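Lipid-transfer protein (Thermomonospora curvata, PDB 6OK1) belongs to the thiolase superfamily and is probably a lipid-transfer protein, its precise role not being established. Local coordinates at residues A[288-293]-A[330-336]; A[244-249]-A[381-385]; A[265-271]-A[303-308]; A[75-79]-A[92-96]. All coordinates share one frame; numbering follows the deposited sequence. Where two conformers were deposited one is given.

Interaction 1 (A[288-293]-A[330-336])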
loop_
_atom_site.group_PDB
_atom_site.type_symbol
_atom_site.label_atom_id
_atom_site.label_comp_id
_atom_site.label_asym_id
_atom_site.label_seq_id
_atom_site.Cartn_x
_atom_site.Cartn_y
_atom_site.Cartn_z
ATOM N N ILE A 288 -6.767 -31.516 3.858
ATOM C CA ILE A 288 -5.743 -30.861 3.057
ATOM C C ILE A 288 -4.790 -31.915 2.513
ATOM O O ILE A 288 -4.180 -32.665 3.282
ATOM C CB ILE A 288 -4.979 -29.830 3.898
ATOM C CG1 ILE A 288 -5.963 -28.827 4.520
ATOM C CG2 ILE A 288 -3.902 -29.152 3.067
ATOM C CD1 ILE A 288 -6.788 -28.005 3.515
ATOM N N GLY A 289 -4.623 -31.935 1.188
ATOM C CA GLY A 289 -3.854 -32.969 0.521
ATOM C C GLY A 289 -2.460 -32.532 0.116
ATOM O O GLY A 289 -1.650 -33.349 -0.316
ATOM N N ALA A 290 -2.159 -31.246 0.268
ATOM C CA ALA A 290 -0.814 -30.749 0.019
ATOM C C ALA A 290 -0.694 -29.381 0.674
ATOM O O ALA A 290 -1.701 -28.703 0.884
ATOM C CB ALA A 290 -0.526 -30.651 -1.479
ATOM N N ALA A 291 0.545 -28.970 0.976
ATOM C CA ALA A 291 0.768 -27.644 1.555
ATOM C C ALA A 291 1.927 -26.924 0.884
ATOM O O ALA A 291 2.989 -27.507 0.648
ATOM C CB ALA A 291 1.053 -27.729 3.057
ATOM N N ILE A 292 1.731 -25.638 0.622
ATOM C CA ILE A 292 2.789 -24.760 0.149
ATOM C C ILE A 292 3.076 -23.829 1.324
ATOM O O ILE A 292 2.286 -22.921 1.597
ATOM C CB ILE A 292 2.376 -23.992 -1.111
ATOM C CG1 ILE A 292 1.958 -24.933 -2.259
ATOM C CG2 ILE A 292 3.507 -23.015 -1.534
ATOM C CD1 ILE A 292 3.016 -25.901 -2.727
ATOM N N LEU A 293 4.163 -24.100 2.062
ATOM C CA LEU A 293 4.461 -23.439 3.330
ATOM C C LEU A 293 5.636 -22.496 3.120
ATOM O O LEU A 293 6.739 -22.930 2.761
ATOM C CB LEU A 293 4.749 -24.459 4.436
ATOM C CG LEU A 293 3.562 -25.380 4.750
ATOM C CD1 LEU A 293 3.953 -26.329 5.897
ATOM C CD2 LEU A 293 2.294 -24.574 5.088
ATOM N N ARG A 330 1.850 -37.876 4.013
ATOM C CA ARG A 330 0.511 -37.388 4.304
ATOM C C ARG A 330 0.308 -35.963 3.795
ATOM O O ARG A 330 -0.807 -35.602 3.391
ATOM C CB ARG A 330 0.249 -37.480 5.816
ATOM C CG ARG A 330 -1.063 -36.876 6.294
ATOM C CD ARG A 330 -0.827 -35.501 6.877
ATOM N NE ARG A 330 -2.058 -34.795 7.220
ATOM C CZ ARG A 330 -2.891 -34.267 6.329
ATOM N NH1 ARG A 330 -2.647 -34.382 5.031
ATOM N NH2 ARG A 330 -3.975 -33.616 6.736
ATOM N N LEU A 331 1.358 -35.145 3.784
ATOM C CA LEU A 331 1.230 -33.725 3.456
ATOM C C LEU A 331 2.366 -33.312 2.533
ATOM O O LEU A 331 3.296 -32.601 2.939
ATOM C CB LEU A 331 1.225 -32.859 4.717
ATOM C CG LEU A 331 0.800 -31.398 4.465
ATOM C CD1 LEU A 331 -0.680 -31.309 4.107
ATOM C CD2 LEU A 331 1.097 -30.461 5.661
ATOM N N PRO A 332 2.310 -33.739 1.274
ATOM C CA PRO A 332 3.293 -33.300 0.282
ATOM C C PRO A 332 3.429 -31.792 0.320
ATOM O O PRO A 332 2.436 -31.065 0.288
ATOM C CB PRO A 332 2.693 -33.773 -1.047
ATOM C CG PRO A 332 1.836 -34.924 -0.689
ATOM C CD PRO A 332 1.291 -34.634 0.685
ATOM N N CYS A 333 4.670 -31.326 0.394
ATOM C CA CYS A 333 4.931 -29.932 0.713
ATOM C C CYS A 333 5.906 -29.328 -0.277
ATOM O O CYS A 333 6.929 -29.933 -0.616
ATOM C CB CYS A 333 5.476 -29.836 2.127
ATOM S SG CYS A 333 5.782 -28.127 2.707
ATOM N N ASN A 334 5.606 -28.103 -0.701
ATOM C CA ASN A 334 6.527 -27.311 -1.504
ATOM C C ASN A 334 7.041 -28.126 -2.689
ATOM O O ASN A 334 8.249 -28.214 -2.949
ATOM C CB ASN A 334 7.666 -26.780 -0.640
ATOM C CG ASN A 334 7.194 -25.717 0.347
ATOM O OD1 ASN A 334 6.065 -25.236 0.233
ATOM N ND2 ASN A 334 8.050 -25.321 1.286
ATOM N N THR A 335 6.082 -28.685 -3.438
ATOM C CA THR A 335 6.370 -29.533 -4.586
ATOM C C THR A 335 7.091 -28.801 -5.721
ATOM O O THR A 335 7.643 -29.455 -6.608
ATOM C CB THR A 335 5.056 -30.139 -5.080
ATOM O OG1 THR A 335 4.016 -29.154 -5.045
ATOM C CG2 THR A 335 4.665 -31.284 -4.160
ATOM N N HIS A 336 7.097 -27.469 -5.722
ATOM C CA HIS A 336 7.911 -26.693 -6.657
ATOM C C HIS A 336 9.335 -26.467 -6.166
ATOM O O HIS A 336 10.189 -26.027 -6.945
ATOM C CB HIS A 336 7.257 -25.325 -6.923
ATOM C CG HIS A 336 7.069 -24.484 -5.695
ATOM N ND1 HIS A 336 6.630 -24.997 -4.489
ATOM C CD2 HIS A 336 7.235 -23.156 -5.498
ATOM C CE1 HIS A 336 6.547 -24.018 -3.603
ATOM N NE2 HIS A 336 6.909 -22.892 -4.192
#
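The backbones of Ala291 and Cys333 run side by side at a CA-CA distance of 4.8 Å and form a single bridge, made by Ala291 N to Pro332 O at 2.9 Å and Asn334 N to Ala291 O at 3.0 Å. Just past this bridge the side-chain amide of Asn334 takes over from the main chain and grips Leu293 twice. Its OD1 accepts Leu293 N at 2.9 Å, the donor tilted out of the amide's carbonyl plane, while its ND2 donates a hydrogen bond to Leu293 O at 3.1 Å, nearly in the amide plane and on a lone pair of that oxygen. Two bonds to one residue fix the rotation of the amide, and Asp177 takes a further bond from ND2. At the other end Arg330, whose chain bends at chi2 (-100°), swings its guanidinium back so that NH1 meets Ile288 O edge-on at 2.9 Å, with the donor almost in line with the C=O bond. Side chains pack around the bridge as well. The two methyls of Leu331 divide the work: CD1 lies beside Ile288 CG2, and CD2 touches Ala291 CB at 3.8 Å. Further along, Ile292 CG2 meets His336 CE1 obliquely, and Cys333 SG rests against Leu293 CG. Strand 290-292 is the last of its sheet within this chain, so the loop 330-336 lines the edge that strand 371-375 leaves uncovered. Helix 348-359 packs on Ala290, Ile292, Thr335 and His336, with Glu353 bonded to Thr335 OG1, while helix 301-307 meets Leu293 and Leu331.

Interaction 2 (A[244-249]-A[381-385])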
loop_
_atom_site.group_PDB
_atom_site.type_symbol
_atom_site.label_atom_id
_atom_site.label_comp_id
_atom_site.label_asym_id
_atom_site.label_seq_id
_atom_site.Cartn_x
_atom_site.Cartn_y
_atom_site.Cartn_z
ATOM N N GLY A 244 -10.803 -20.891 0.801
ATOM C CA GLY A 244 -10.437 -20.088 1.940
ATOM C C GLY A 244 -9.448 -19.027 1.518
ATOM O O GLY A 244 -8.568 -19.271 0.683
ATOM N N ALA A 245 -9.607 -17.845 2.087
ATOM C CA ALA A 245 -8.679 -16.738 1.854
ATOM C C ALA A 245 -8.747 -15.852 3.075
ATOM O O ALA A 245 -9.826 -15.358 3.407
ATOM C CB ALA A 245 -9.056 -15.957 0.595
ATOM N N ALA A 246 -7.610 -15.646 3.740
ATOM C CA ALA A 246 -7.629 -15.019 5.047
ATOM C C ALA A 246 -6.346 -14.234 5.267
ATOM O O ALA A 246 -5.274 -14.610 4.760
ATOM C CB ALA A 246 -7.768 -16.070 6.161
ATOM N N GLN A 247 -6.470 -13.174 6.066
ATOM C CA GLN A 247 -5.359 -12.393 6.611
ATOM C C GLN A 247 -5.303 -12.590 8.114
ATOM O O GLN A 247 -6.305 -12.901 8.752
ATOM C CB GLN A 247 -5.525 -10.897 6.357
ATOM C CG GLN A 247 -5.350 -10.482 4.929
ATOM C CD GLN A 247 -5.404 -8.968 4.778
ATOM O OE1 GLN A 247 -6.457 -8.333 4.935
ATOM N NE2 GLN A 247 -4.260 -8.371 4.501
ATOM N N GLY A 248 -4.133 -12.347 8.684
ATOM C CA GLY A 248 -3.990 -12.440 10.117
ATOM C C GLY A 248 -2.837 -11.625 10.645
ATOM O O GLY A 248 -1.710 -11.721 10.149
ATOM N N SER A 249 -3.124 -10.840 11.670
ATOM C CA SER A 249 -2.118 -10.111 12.428
ATOM C C SER A 249 -2.439 -10.330 13.892
ATOM O O SER A 249 -3.602 -10.237 14.288
ATOM C CB SER A 249 -2.144 -8.634 12.050
ATOM O OG SER A 249 -1.144 -7.892 12.734
ATOM N N PRO A 381 2.557 -9.686 9.672
ATOM C CA PRO A 381 1.152 -9.850 9.276
ATOM C C PRO A 381 1.096 -10.637 7.985
ATOM O O PRO A 381 1.817 -10.337 7.020
ATOM C CB PRO A 381 0.682 -8.413 9.078
ATOM C CG PRO A 381 1.535 -7.617 9.951
ATOM C CD PRO A 381 2.901 -8.290 9.930
ATOM N N THR A 382 0.225 -11.638 7.959
ATOM C CA THR A 382 0.337 -12.674 6.958
ATOM C C THR A 382 -1.039 -13.024 6.411
ATOM O O THR A 382 -2.035 -12.319 6.629
ATOM C CB THR A 382 1.125 -13.863 7.552
ATOM O OG1 THR A 382 1.465 -14.785 6.513
ATOM C CG2 THR A 382 0.374 -14.590 8.662
ATOM N N SER A 383 -1.073 -14.104 5.649
ATOM C CA SER A 383 -2.267 -14.514 4.914
ATOM C C SER A 383 -2.131 -15.965 4.480
ATOM O O SER A 383 -1.061 -16.568 4.566
ATOM C CB SER A 383 -2.513 -13.578 3.705
ATOM O OG SER A 383 -1.362 -13.451 2.883
ATOM N N GLY A 384 -3.244 -16.526 4.006
ATOM C CA GLY A 384 -3.265 -17.900 3.543
ATOM C C GLY A 384 -4.415 -18.110 2.590
ATOM O O GLY A 384 -5.346 -17.297 2.519
ATOM N N LEU A 385 -4.354 -19.237 1.885
ATOM C CA LEU A 385 -5.437 -19.668 1.009
ATOM C C LEU A 385 -5.675 -21.145 1.211
ATOM O O LEU A 385 -4.750 -21.897 1.504
ATOM C CB LEU A 385 -5.123 -19.485 -0.472
ATOM C CG LEU A 385 -4.775 -18.061 -0.904
ATOM C CD1 LEU A 385 -4.126 -18.107 -2.247
ATOM C CD2 LEU A 385 -6.000 -17.167 -0.896
HETATM O O HOH W 1 -1.878 -10.256 4.560
#
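Two neighbouring antiparallel strands of the large mixed sheet meet here, 240-248 and 382-388. The axes of 244-248 and 382-385 come within 4.6 Å, at 164° between their N-to-C directions, and two hydrogen-bonded pairs alternate with two non-hydrogen-bonded ones. Ala246 and Gly384 exchange both bonds, with Gly384 N to Ala246 O at 2.9 Å. Gly248 and Thr382 do the same; Thr382 N points almost straight at Gly248 O (N-H...O angle 171°), whereas Gly248 N comes to Thr382 O from above the carbonyl plane. Gln247 and Ser383 face each other as a non-hydrogen-bonded pair, their CA atoms 4.1 Å apart. Side-chain contact on that face falls mostly to Leu385, whose CD2 leans across to Ala245 CB at 3.6 Å. Thr382 O also belongs to a small polar cluster: a water that accepts from Gln247 NE2 at 3.0 Å offers it a weak bond. Beyond the pairing, Ser249 OG lies 3.9 Å from Pro381 CG. Gln247 OE1 accepts the backbone N of Phe76 of the second subunit, which brings this end of strand 240-248 to the subunit interface. Helix 86-98 covers the face of Gln247, Ser383 and Leu385, and Ser383 OG bonds to Gly84 O; helix 268-281 lies over the other face, against Ala246 and Thr382, and strand 371-375 pairs with the other edge of 382-388, through a backbone bond of Leu385 with Val374.

Interaction 3 (A[265-271]-A[303-308])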
loop_
_atom_site.group_PDB
_atom_site.type_symbol
_atom_site.label_atom_id
_atom_site.label_comp_id
_atom_site.label_asym_id
_atom_site.label_seq_id
_atom_site.Cartn_x
_atom_site.Cartn_y
_atom_site.Cartn_z
ATOM N N THR A 265 7.356 -18.708 20.320
ATOM C CA THR A 265 7.802 -19.855 19.547
ATOM C C THR A 265 6.771 -20.346 18.547
ATOM O O THR A 265 7.118 -21.142 17.673
ATOM C CB THR A 265 8.156 -21.008 20.468
ATOM O OG1 THR A 265 7.064 -21.239 21.345
ATOM C CG2 THR A 265 9.412 -20.663 21.266
ATOM N N GLY A 266 5.531 -19.900 18.651
ATOM C CA GLY A 266 4.538 -20.166 17.640
ATOM C C GLY A 266 4.471 -19.021 16.647
ATOM O O GLY A 266 5.381 -18.193 16.547
ATOM N N ILE A 267 3.380 -18.989 15.891
ATOM C CA ILE A 267 3.100 -17.870 14.988
ATOM C C ILE A 267 1.609 -17.600 15.124
ATOM O O ILE A 267 0.821 -18.067 14.298
ATOM C CB ILE A 267 3.450 -18.160 13.524
ATOM C CG1 ILE A 267 4.854 -18.747 13.359
ATOM C CG2 ILE A 267 3.329 -16.866 12.718
ATOM C CD1 ILE A 267 5.086 -19.297 11.978
ATOM N N PRO A 268 1.190 -16.879 16.162
ATOM C CA PRO A 268 -0.249 -16.737 16.428
ATOM C C PRO A 268 -1.011 -16.168 15.254
ATOM O O PRO A 268 -2.177 -16.522 15.029
ATOM C CB PRO A 268 -0.284 -15.781 17.621
ATOM C CG PRO A 268 1.063 -15.851 18.232
ATOM C CD PRO A 268 2.029 -16.257 17.199
ATOM N N GLU A 269 -0.377 -15.273 14.501
ATOM C CA GLU A 269 -1.067 -14.686 13.364
ATOM C C GLU A 269 -1.313 -15.713 12.263
ATOM O O GLU A 269 -2.305 -15.603 11.527
ATOM C CB GLU A 269 -0.275 -13.464 12.861
ATOM C CG GLU A 269 1.165 -13.726 12.405
ATOM C CD GLU A 269 2.233 -13.638 13.491
ATOM O OE1 GLU A 269 1.928 -13.840 14.691
ATOM O OE2 GLU A 269 3.426 -13.341 13.146
ATOM N N MET A 270 -0.467 -16.746 12.155
ATOM C CA MET A 270 -0.756 -17.821 11.214
ATOM C C MET A 270 -1.828 -18.752 11.758
ATOM O O MET A 270 -2.624 -19.282 10.977
ATOM C CB MET A 270 0.518 -18.623 10.885
ATOM C CG MET A 270 0.372 -19.557 9.674
ATOM S SD MET A 270 0.109 -18.613 8.144
ATOM C CE MET A 270 1.762 -17.964 7.829
ATOM N N GLY A 271 -1.886 -18.947 13.073
ATOM C CA GLY A 271 -3.013 -19.665 13.644
ATOM C C GLY A 271 -4.334 -18.993 13.324
ATOM O O GLY A 271 -5.331 -19.665 13.030
ATOM N N PRO A 303 6.735 -24.268 13.228
ATOM C CA PRO A 303 5.527 -23.746 13.900
ATOM C C PRO A 303 4.350 -23.538 12.959
ATOM O O PRO A 303 3.204 -23.592 13.416
ATOM C CB PRO A 303 6.016 -22.429 14.526
ATOM C CG PRO A 303 7.297 -22.074 13.763
ATOM C CD PRO A 303 7.905 -23.414 13.437
ATOM N N GLN A 304 4.580 -23.323 11.660
ATOM C CA GLN A 304 3.458 -23.244 10.736
ATOM C C GLN A 304 2.651 -24.534 10.760
ATOM O O GLN A 304 1.417 -24.506 10.813
ATOM C CB GLN A 304 3.939 -22.972 9.321
ATOM C CG GLN A 304 4.311 -21.537 9.054
ATOM C CD GLN A 304 4.625 -21.364 7.604
ATOM O OE1 GLN A 304 3.725 -21.321 6.758
ATOM N NE2 GLN A 304 5.906 -21.346 7.291
ATOM N N LEU A 305 3.333 -25.679 10.724
ATOM C CA LEU A 305 2.611 -26.953 10.753
ATOM C C LEU A 305 1.767 -27.078 12.012
ATOM O O LEU A 305 0.640 -27.607 11.987
ATOM C CB LEU A 305 3.609 -28.111 10.644
ATOM C CG LEU A 305 4.294 -28.264 9.279
ATOM C CD1 LEU A 305 5.573 -29.088 9.402
ATOM C CD2 LEU A 305 3.315 -28.891 8.257
ATOM N N GLU A 306 2.294 -26.590 13.121
ATOM C CA GLU A 306 1.586 -26.663 14.390
ATOM C C GLU A 306 0.419 -25.685 14.442
ATOM O O GLU A 306 -0.684 -26.046 14.884
ATOM C CB GLU A 306 2.586 -26.427 15.511
ATOM C CG GLU A 306 3.696 -27.467 15.466
ATOM C CD GLU A 306 4.859 -27.161 16.382
ATOM O OE1 GLU A 306 4.728 -26.241 17.206
ATOM O OE2 GLU A 306 5.883 -27.870 16.317
ATOM N N GLU A 307 0.630 -24.454 13.977
ATOM C CA GLU A 307 -0.441 -23.467 13.960
ATOM C C GLU A 307 -1.606 -23.918 13.101
ATOM O O GLU A 307 -2.760 -23.581 13.404
ATOM C CB GLU A 307 0.083 -22.128 13.444
ATOM C CG GLU A 307 1.035 -21.412 14.415
ATOM C CD GLU A 307 0.369 -20.917 15.685
ATOM O OE1 GLU A 307 -0.886 -20.913 15.772
ATOM O OE2 GLU A 307 1.100 -20.550 16.631
ATOM N N LEU A 308 -1.326 -24.614 12.012
ATOM C CA LEU A 308 -2.352 -25.030 11.061
ATOM C C LEU A 308 -2.968 -26.383 11.408
ATOM O O LEU A 308 -3.825 -26.868 10.663
ATOM C CB LEU A 308 -1.761 -25.060 9.646
ATOM C CG LEU A 308 -1.237 -23.694 9.155
ATOM C CD1 LEU A 308 -0.419 -23.871 7.879
ATOM C CD2 LEU A 308 -2.358 -22.713 8.937
HETATM O O HOH W 2 -5.236 -22.633 12.563
#
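Glu307 reaches across to the turn that starts helix 268-281, and its OE2 accepts the backbone N of Ile267 at 2.9 Å. The N-H comes from above the carboxylate plane, 36° out of it. OE1 lies close to Gly271 CA at 3.3 Å, so the carboxylate is set between the loop and the first turn of the helix. It gets there by a bend at chi2 (-68°), which folds the chain over the Ile267 backbone. Ile267 is the N-cap residue, and its carbonyl receives Gly271 N within the turn. Through the OE2 bond Glu307, the last residue of helix 301-307, joins that helix to the N-terminal end of helix 268-281. Beside the carboxylate, side chains pack: Ile267 CD1 touches both Pro303 CG and Gln304 CG, the latter at 3.8 Å. Pro303 CB sits 3.6 Å from Thr265 O. Met270 CG lies 4.2 Å from Leu308 CD2, and the bends at chi2 and chi3 turn CE toward Gln304 OE1. A water donates to both Gly271 O and Glu307 O, at 2.8 Å from the latter, and so bridges the backbones. Further out, Arg313 forms a salt bridge with Glu307 OE2, giving that oxygen a second partner, and Thr375 holds Gln304 OE1.

Interaction 4 (A[75-79]-A[92-96])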
loop_
_atom_site.group_PDB
_atom_site.type_symbol
_atom_site.label_atom_id
_atom_site.label_comp_id
_atom_site.label_asym_id
_atom_site.label_seq_id
_atom_site.Cartn_x
_atom_site.Cartn_y
_atom_site.Cartn_z
ATOM N N PHE A 75 -10.953 -1.530 -9.724
ATOM C CA PHE A 75 -10.441 -2.066 -8.466
ATOM C C PHE A 75 -8.923 -2.037 -8.499
ATOM O O PHE A 75 -8.311 -2.509 -9.472
ATOM C CB PHE A 75 -10.951 -3.513 -8.244
ATOM C CG PHE A 75 -10.568 -4.093 -6.917
ATOM C CD1 PHE A 75 -11.093 -3.579 -5.740
ATOM C CD2 PHE A 75 -9.724 -5.178 -6.844
ATOM C CE1 PHE A 75 -10.767 -4.121 -4.529
ATOM C CE2 PHE A 75 -9.387 -5.717 -5.605
ATOM C CZ PHE A 75 -9.913 -5.201 -4.471
ATOM N N PHE A 76 -8.314 -1.434 -7.473
ATOM C CA PHE A 76 -6.856 -1.427 -7.370
ATOM C C PHE A 76 -6.478 -1.204 -5.916
ATOM O O PHE A 76 -6.846 -0.184 -5.323
ATOM C CB PHE A 76 -6.220 -0.364 -8.302
ATOM C CG PHE A 76 -6.986 0.934 -8.379
ATOM C CD1 PHE A 76 -8.080 1.069 -9.240
ATOM C CD2 PHE A 76 -6.603 2.015 -7.620
ATOM C CE1 PHE A 76 -8.789 2.265 -9.309
ATOM C CE2 PHE A 76 -7.295 3.225 -7.680
ATOM C CZ PHE A 76 -8.397 3.346 -8.526
ATOM N N SER A 77 -5.726 -2.144 -5.349
ATOM C CA SER A 77 -5.456 -2.155 -3.917
ATOM C C SER A 77 -4.087 -2.765 -3.683
ATOM O O SER A 77 -3.517 -3.435 -4.558
ATOM C CB SER A 77 -6.512 -2.965 -3.147
ATOM O OG SER A 77 -6.412 -4.348 -3.498
ATOM N N ARG A 78 -3.595 -2.550 -2.474
ATOM C CA ARG A 78 -2.311 -3.083 -2.039
ATOM C C ARG A 78 -2.472 -3.755 -0.691
ATOM O O ARG A 78 -3.339 -3.394 0.107
ATOM C CB ARG A 78 -1.242 -2.015 -1.883
ATOM C CG ARG A 78 -1.070 -1.123 -3.087
ATOM C CD ARG A 78 -0.553 -1.839 -4.289
ATOM N NE ARG A 78 -0.259 -0.860 -5.328
ATOM C CZ ARG A 78 0.946 -0.368 -5.628
ATOM N NH1 ARG A 78 2.055 -0.774 -5.001
ATOM N NH2 ARG A 78 1.054 0.512 -6.627
ATOM N N VAL A 79 -1.598 -4.725 -0.429
ATOM C CA VAL A 79 -1.460 -5.307 0.897
ATOM C C VAL A 79 -0.001 -5.175 1.297
ATOM O O VAL A 79 0.890 -5.332 0.454
ATOM C CB VAL A 79 -1.937 -6.775 0.913
ATOM C CG1 VAL A 79 -1.736 -7.374 2.303
ATOM C CG2 VAL A 79 -3.427 -6.856 0.499
ATOM N N GLN A 92 -8.001 -10.185 -1.670
ATOM C CA GLN A 92 -8.511 -8.942 -2.246
ATOM C C GLN A 92 -9.288 -9.199 -3.523
ATOM O O GLN A 92 -10.423 -8.735 -3.678
ATOM C CB GLN A 92 -7.354 -7.974 -2.501
ATOM C CG GLN A 92 -6.821 -7.278 -1.266
ATOM C CD GLN A 92 -7.725 -6.135 -0.849
ATOM O OE1 GLN A 92 -8.174 -5.356 -1.696
ATOM N NE2 GLN A 92 -8.054 -6.068 0.413
ATOM N N ALA A 93 -8.694 -9.949 -4.438
ATOM C CA ALA A 93 -9.328 -10.210 -5.715
ATOM C C ALA A 93 -10.618 -10.996 -5.533
ATOM O O ALA A 93 -11.635 -10.693 -6.163
ATOM C CB ALA A 93 -8.348 -10.960 -6.610
ATOM N N ALA A 94 -10.582 -12.016 -4.678
ATOM C CA ALA A 94 -11.781 -12.816 -4.420
ATOM C C ALA A 94 -12.901 -11.975 -3.826
ATOM O O ALA A 94 -14.072 -12.164 -4.161
ATOM C CB ALA A 94 -11.439 -13.973 -3.481
ATOM N N MET A 95 -12.559 -11.070 -2.915
ATOM C CA MET A 95 -13.534 -10.166 -2.318
ATOM C C MET A 95 -14.151 -9.246 -3.363
ATOM O O MET A 95 -15.362 -8.990 -3.351
ATOM C CB MET A 95 -12.824 -9.361 -1.228
ATOM C CG MET A 95 -13.661 -8.445 -0.384
ATOM S SD MET A 95 -12.652 -7.428 0.732
ATOM C CE MET A 95 -11.168 -8.420 0.910
ATOM N N ALA A 96 -13.323 -8.710 -4.262
ATOM C CA ALA A 96 -13.843 -7.816 -5.296
ATOM C C ALA A 96 -14.766 -8.567 -6.245
ATOM O O ALA A 96 -15.773 -8.014 -6.723
ATOM C CB ALA A 96 -12.689 -7.178 -6.077
#
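The ring of Phe75 lies flat against Ala96, whose CB sits 3.5 Å from the ring centroid and only 8° off the ring normal, a CH-pi contact over the face. With CG anti to the backbone N (chi1 -175°), the phenyl group extends from the strand toward helix 86-98. Beside it stands Gln92, one helical turn before Ala96. Its amide plane is within 5° of parallel to the ring, and OE1 comes to 3.3 Å from Phe75 CZ. That same OE1 receives the hydroxyl of Ser77, OG to OE1 2.7 Å, from above the carbonyl plane. A bend at chi2 (-78°) turns the amide toward Ser77; CG, set by chi1, meets Val79 CG2 at 3.8 Å. Strand 75-79 is an edge of the sheet within this chain; helix 86-98 follows it in the sequence, and the axis of 92-96 makes 149° with that of strand 75-79, as a strand-helix pair of the N-terminal thiolase family region. Strand 50-54 lies alongside, with Val52 touching Phe75, Ser77 and Gln92. The amide of Gln92 also bonds to Gln92 of the second subunit, so a buried polar group is held both by the serine within this chain and by its counterpart across the interface.

Overall arrangement
All four contacts are buried, though Pro268 of interaction 3 is exposed. Interactions 1, 2 and 4 reach one sheet: 4 and 1 lie at its outermost strands within the chain, about 26 Å apart between centres, and 2 joins strands in its interior. Interaction 2 pairs strands by backbone bonds, whereas 1 adds an asparagine amide and an arginine to a single bridge, 3 relies on one carboxylate between helices, and 4 on an aromatic face and a serine-glutamine bond. Leu305 and Gln304 of 3 pack on Leu293 of 1; Met270 and Glu269 of 3 touch Thr382 of 2. Interactions 2 and 4 meet at Gln247 and Val79, and both reach the second subunit, unlike 1 and 3.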